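Local coordinates for conserved uncharacterized protein (predicted phosphoesterase COG0622) (Streptococcus pneumoniae, PDB 3CK2) that is uncharacterised but probably acts as a metal-dependent phosphoesterase of the calcineurin-like superfamily, with a two-manganese centre, at residues Ser19-Glu24 / Gly131-Pro136; Asn39-Leu44 / His113-Ser118. One frame throughout, in Å; residues are numbered along the deposited sequence.

How the contacts relate
From the N terminus, strand 7-12 leads through a loop to helix 19-29, which supplies residues 19-24 of contact 1. Residues 39-44 of contact 2 follow strand 35-38, a neighbour of 7-12 in the six-stranded sheet. The chain then crosses to the five-stranded sheet. There residues 113-118 lead into strand 117-122 and close contact 2. Residues 131-136 come after strand 125-130 and close contact 1. Contact 2 therefore sits within the longer loop of contact 1. The two also touch directly: His115 ND1 probably hydrogen-bonds to Gln135 O, Ser19 packs on Leu44, and Gly131 on Pro117. Together they tie the two sheets together beside the metal site.

Contact 1 of 2, residues Ser19-Glu24 / Gly131-Pro136; sequences SLIVEE and GSISQP
Helix 19-29 meets the loop after strand 125-130 through two buried isoleucines, near the manganese site. Ile21, on the helix, and Ile133, on the loop, both send their CB toward the opposite segment. The contact is apolar, and no hydrogen bond joins the two segments. CD1 of Ile133 reaches CG1 of Ile21 at 3.6 Å. The branched methyls meet alongside, with Ile21 CG2 and Ile133 CG2 3.9 Å apart. Ile133 is extended to its tip, with chi1 -158° and chi2 168°, and this carries CD1 out to the helix. In Ile21, chi2 of 64° turns CD1 aside, and CG1 is the atom that meets the tip of Ile133. The two side chains run at a slant to each other. Ser134 adds only a marginal contact, its OG 4.4 Å from Ile21 CG2. That hydroxyl is hydrogen-bonded to Ser15 O.

The loop is shaped by an ST motif at Ser132. Its OG accepts from Gln135 N at 2.8 Å, and also from Ser134 N at 3.3 Å, which makes an ST turn. The same OG bonds to the backbone oxygen of Asp14, a manganese ligand. The loop is thus fastened to the metal-binding segment that precedes the helix in this calcineurin-like fold. On the helix, Glu23 N bonds to Ser19 O at 3.0 Å.

Contact 2 of 2, residues Asn39-Leu44 / His113-Ser118; sequences NGDSEL and HLHVPS. With MN (manganese (II) ion), chain B.
The His115 ring and the Asp41 carboxylate grip one manganese ion from opposite sides, with their planes turned about 83° to each other. Ser132 CB sits above the ring plane, off the rim near CG, 3.7 Å from His115 CG. Asp41 OD2 lies at the ring edge, near its plane. NE2 of His115 binds the metal at 2.2 Å. ND1 of His115 is hydrogen-bonded to Gln135 O, which fixes the rotation of the ring. Chi1 of -62° sets His115 CG beside the backbone N and opposite the carbonyl carbon, with the ring turned toward Asp41.

Asp41 binds through one oxygen. Its OD2 is 2.2 Å from the manganese, while OD1 bonds elsewhere, with Met61 as partner. The angle from Asp41 OD2 through the metal to His115 NE2 is about 170°. Asp41 OD2 and His115 NE2 are 4.4 Å apart, joined through the metal. Two waters, Asp14 and His16 complete the six ligands. Water 1 gives a hydrogen bond of 2.7 Å to His113 O, so the backbone of residues 113-118 also holds the shell.

Asp41 OD2 binds the second manganese too and so bridges the pair. His113 ND1 is a ligand of that second ion, with Asn60 and His84. This is the two-metal centre of calcineurin-like phosphoesterases, with an aspartate from the GD motif as bridge and two histidines from a GHxH motif.

Contact 1 of 2, residues Ser19-Glu24 / Gly131-Pro136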
loop_
_atom_site.group_PDB
_atom_site.type_symbol
_atom_site.label_atom_id
_atom_site.label_comp_id
_atom_site.label_asym_id
_atom_site.label_seq_id
_atom_site.Cartn_x
_atom_site.Cartn_y
_atom_site.Cartn_z
ATOM N N SER A 19 3.299 10.918 12.730
ATOM C CA SER A 19 2.961 11.846 11.691
ATOM C C SER A 19 4.198 12.376 10.953
ATOM O O SER A 19 4.097 12.724 9.790
ATOM C CB SER A 19 2.125 13.003 12.272
ATOM O OG SER A 19 2.793 13.603 13.346
ATOM N N LEU A 20 5.361 12.407 11.612
ATOM C CA LEU A 20 6.579 12.895 10.949
ATOM C C LEU A 20 6.932 11.962 9.812
ATOM O O LEU A 20 7.369 12.423 8.754
ATOM C CB LEU A 20 7.769 13.025 11.899
ATOM C CG LEU A 20 7.966 14.249 12.813
ATOM C CD1 LEU A 20 9.303 14.090 13.578
ATOM C CD2 LEU A 20 7.939 15.634 12.114
ATOM N N ILE A 21 6.729 10.654 9.998
ATOM C CA ILE A 21 7.082 9.718 8.902
ATOM C C ILE A 21 6.159 9.840 7.683
ATOM O O ILE A 21 6.585 9.707 6.532
ATOM C CB ILE A 21 7.281 8.219 9.361
ATOM C CG1 ILE A 21 8.144 7.488 8.315
ATOM C CG2 ILE A 21 5.981 7.475 9.615
ATOM C CD1 ILE A 21 9.592 8.015 8.168
ATOM N N VAL A 22 4.896 10.093 7.952
ATOM C CA VAL A 22 3.900 10.307 6.907
ATOM C C VAL A 22 4.207 11.584 6.100
ATOM O O VAL A 22 4.147 11.575 4.867
ATOM C CB VAL A 22 2.490 10.332 7.545
ATOM C CG1 VAL A 22 1.435 10.851 6.551
ATOM C CG2 VAL A 22 2.171 8.942 8.056
ATOM N N GLU A 23 4.524 12.665 6.817
ATOM C CA GLU A 23 4.938 13.961 6.211
ATOM C C GLU A 23 6.215 13.811 5.365
ATOM O O GLU A 23 6.314 14.347 4.279
ATOM C CB GLU A 23 5.178 15.018 7.306
ATOM C CG GLU A 23 5.537 16.418 6.782
ATOM C CD GLU A 23 5.796 17.460 7.883
ATOM O OE1 GLU A 23 6.080 17.072 9.038
ATOM O OE2 GLU A 23 5.768 18.679 7.576
ATOM N N GLU A 24 7.188 13.088 5.904
ATOM C CA GLU A 24 8.460 12.863 5.237
ATOM C C GLU A 24 8.284 12.117 3.919
ATOM O O GLU A 24 8.880 12.493 2.914
ATOM C CB GLU A 24 9.407 12.092 6.137
ATOM C CG GLU A 24 10.744 11.943 5.480
ATOM C CD GLU A 24 11.831 11.393 6.391
ATOM O OE1 GLU A 24 11.555 11.174 7.614
ATOM O OE2 GLU A 24 12.951 11.197 5.847
ATOM N N GLY A 131 4.176 -3.725 4.475
ATOM C CA GLY A 131 4.656 -3.800 5.842
ATOM C C GLY A 131 4.098 -2.681 6.694
ATOM O O GLY A 131 3.259 -1.880 6.240
ATOM N N SER A 132 4.556 -2.611 7.949
ATOM C CA SER A 132 4.308 -1.458 8.816
ATOM C C SER A 132 5.517 -0.498 8.879
ATOM O O SER A 132 6.645 -0.893 9.196
ATOM C CB SER A 132 3.879 -1.903 10.208
ATOM O OG SER A 132 3.816 -0.779 11.068
ATOM N N ILE A 133 5.260 0.786 8.599
ATOM C CA ILE A 133 6.319 1.794 8.622
ATOM C C ILE A 133 6.689 2.192 10.068
ATOM O O ILE A 133 7.619 2.948 10.251
ATOM C CB ILE A 133 5.928 3.038 7.708
ATOM C CG1 ILE A 133 7.162 3.846 7.252
ATOM C CG2 ILE A 133 4.786 3.939 8.323
ATOM C CD1 ILE A 133 6.828 4.863 6.150
ATOM N N SER A 134 5.947 1.706 11.089
ATOM C CA SER A 134 6.222 2.023 12.505
ATOM C C SER A 134 6.268 0.832 13.438
ATOM O O SER A 134 6.921 0.920 14.435
ATOM C CB SER A 134 5.174 2.982 13.061
ATOM O OG SER A 134 5.200 4.175 12.341
ATOM N N GLN A 135 5.559 -0.259 13.146
ATOM C CA GLN A 135 5.389 -1.383 14.086
ATOM C C GLN A 135 5.486 -2.693 13.338
ATOM O O GLN A 135 4.466 -3.382 13.114
ATOM C CB GLN A 135 4.000 -1.325 14.718
ATOM C CG GLN A 135 3.820 -0.205 15.721
ATOM C CD GLN A 135 2.472 -0.183 16.360
ATOM O OE1 GLN A 135 2.191 0.711 17.161
ATOM N NE2 GLN A 135 1.627 -1.143 16.039
ATOM N N PRO A 136 6.704 -3.023 12.885
ATOM C CA PRO A 136 6.937 -4.234 12.130
ATOM C C PRO A 136 6.656 -5.514 12.933
ATOM O O PRO A 136 6.921 -5.576 14.140
ATOM C CB PRO A 136 8.411 -4.113 11.752
ATOM C CG PRO A 136 8.996 -3.199 12.779
ATOM C CD PRO A 136 7.951 -2.248 13.082
#

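Contact 2 of 2, residues Asn39-Leu44 / His113-Ser118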
loop_
_atom_site.group_PDB
_atom_site.type_symbol
_atom_site.label_atom_id
_atom_site.label_comp_id
_atom_site.label_asym_id
_atom_site.label_seq_id
_atom_site.Cartn_x
_atom_site.Cartn_y
_atom_site.Cartn_z
ATOM N N ASN A 39 -2.413 2.648 3.643
ATOM C CA ASN A 39 -3.451 1.622 3.743
ATOM C C ASN A 39 -4.109 1.530 5.132
ATOM O O ASN A 39 -4.787 0.552 5.458
ATOM C CB ASN A 39 -2.883 0.266 3.308
ATOM C CG ASN A 39 -2.328 0.279 1.891
ATOM O OD1 ASN A 39 -2.691 1.144 1.082
ATOM N ND2 ASN A 39 -1.445 -0.706 1.574
ATOM N N GLY A 40 -3.883 2.568 5.936
ATOM C CA GLY A 40 -4.601 2.789 7.174
ATOM C C GLY A 40 -3.842 2.504 8.453
ATOM O O GLY A 40 -2.668 2.109 8.469
ATOM N N ASP A 41 -4.573 2.687 9.544
ATOM C CA ASP A 41 -4.045 2.668 10.911
ATOM C C ASP A 41 -2.961 3.725 11.068
ATOM O O ASP A 41 -1.879 3.454 11.565
ATOM C CB ASP A 41 -3.535 1.281 11.248
ATOM C CG ASP A 41 -4.559 0.412 11.884
ATOM O OD1 ASP A 41 -5.729 0.794 11.948
ATOM O OD2 ASP A 41 -4.145 -0.689 12.336
ATOM N N SER A 42 -3.249 4.935 10.610
ATOM C CA SER A 42 -2.351 6.080 10.815
ATOM C C SER A 42 -2.531 6.706 12.190
ATOM O O SER A 42 -1.576 7.250 12.772
ATOM C CB SER A 42 -2.555 7.148 9.721
ATOM O OG SER A 42 -3.854 7.648 9.695
ATOM N N GLU A 43 -3.771 6.642 12.681
ATOM C CA GLU A 43 -4.201 7.269 13.938
ATOM C C GLU A 43 -4.185 8.803 13.864
ATOM O O GLU A 43 -4.213 9.473 14.883
ATOM C CB GLU A 43 -3.413 6.745 15.126
ATOM C CG GLU A 43 -3.490 5.217 15.309
ATOM C CD GLU A 43 -2.690 4.773 16.537
ATOM O OE1 GLU A 43 -2.408 5.634 17.392
ATOM O OE2 GLU A 43 -2.302 3.589 16.645
ATOM N N LEU A 44 -4.195 9.321 12.628
ATOM C CA LEU A 44 -4.247 10.739 12.319
ATOM C C LEU A 44 -5.672 11.111 11.925
ATOM O O LEU A 44 -6.493 10.243 11.615
ATOM C CB LEU A 44 -3.259 11.092 11.172
ATOM C CG LEU A 44 -1.788 10.695 11.324
ATOM C CD1 LEU A 44 -0.946 11.195 10.124
ATOM C CD2 LEU A 44 -1.177 11.139 12.677
ATOM N N HIS A 113 -2.972 -3.834 7.748
ATOM C CA HIS A 113 -3.541 -4.576 8.866
ATOM C C HIS A 113 -2.559 -5.568 9.506
ATOM O O HIS A 113 -2.423 -5.566 10.741
ATOM C CB HIS A 113 -4.888 -5.216 8.490
ATOM C CG HIS A 113 -5.648 -5.771 9.656
ATOM N ND1 HIS A 113 -5.948 -5.030 10.777
ATOM C CD2 HIS A 113 -6.170 -7.001 9.873
ATOM C CE1 HIS A 113 -6.605 -5.783 11.644
ATOM N NE2 HIS A 113 -6.749 -6.985 11.117
ATOM N N LEU A 114 -1.870 -6.376 8.685
ATOM C CA LEU A 114 -0.968 -7.465 9.176
ATOM C C LEU A 114 0.420 -7.028 9.690
ATOM O O LEU A 114 1.047 -7.744 10.467
ATOM C CB LEU A 114 -0.809 -8.529 8.105
ATOM C CG LEU A 114 -2.140 -9.138 7.581
ATOM C CD1 LEU A 114 -1.825 -10.141 6.509
ATOM C CD2 LEU A 114 -3.031 -9.799 8.678
ATOM N N HIS A 115 0.871 -5.831 9.272
ATOM C CA HIS A 115 2.190 -5.307 9.624
ATOM C C HIS A 115 3.327 -6.210 9.105
ATOM O O HIS A 115 4.418 -6.209 9.658
ATOM C CB HIS A 115 2.347 -5.119 11.144
ATOM C CG HIS A 115 1.404 -4.129 11.778
ATOM N ND1 HIS A 115 1.754 -3.407 12.904
ATOM C CD2 HIS A 115 0.115 -3.799 11.508
ATOM C CE1 HIS A 115 0.735 -2.651 13.271
ATOM N NE2 HIS A 115 -0.272 -2.857 12.435
ATOM N N VAL A 116 3.048 -6.969 8.043
ATOM C CA VAL A 116 3.994 -7.911 7.449
ATOM C C VAL A 116 4.164 -7.561 5.958
ATOM O O VAL A 116 3.188 -7.587 5.205
ATOM C CB VAL A 116 3.532 -9.418 7.629
ATOM C CG1 VAL A 116 4.461 -10.371 6.873
ATOM C CG2 VAL A 116 3.490 -9.822 9.129
ATOM N N PRO A 117 5.401 -7.281 5.505
ATOM C CA PRO A 117 5.563 -7.010 4.053
ATOM C C PRO A 117 5.316 -8.236 3.164
ATOM O O PRO A 117 5.849 -9.289 3.440
ATOM C CB PRO A 117 7.040 -6.587 3.942
ATOM C CG PRO A 117 7.709 -7.299 5.073
ATOM C CD PRO A 117 6.701 -7.250 6.204
ATOM N N SER A 118 4.538 -8.093 2.109
ATOM C CA SER A 118 4.228 -9.181 1.176
ATOM C C SER A 118 3.913 -8.686 -0.207
ATOM O O SER A 118 3.260 -7.672 -0.387
ATOM C CB SER A 118 3.009 -9.942 1.639
ATOM O OG SER A 118 3.074 -10.058 3.003
HETATM MN MN MN B . -2.170 -1.676 12.549
HETATM O O HOH W 1 -3.267 -3.562 12.264
HETATM O O HOH W 2 -2.618 -2.211 14.643
#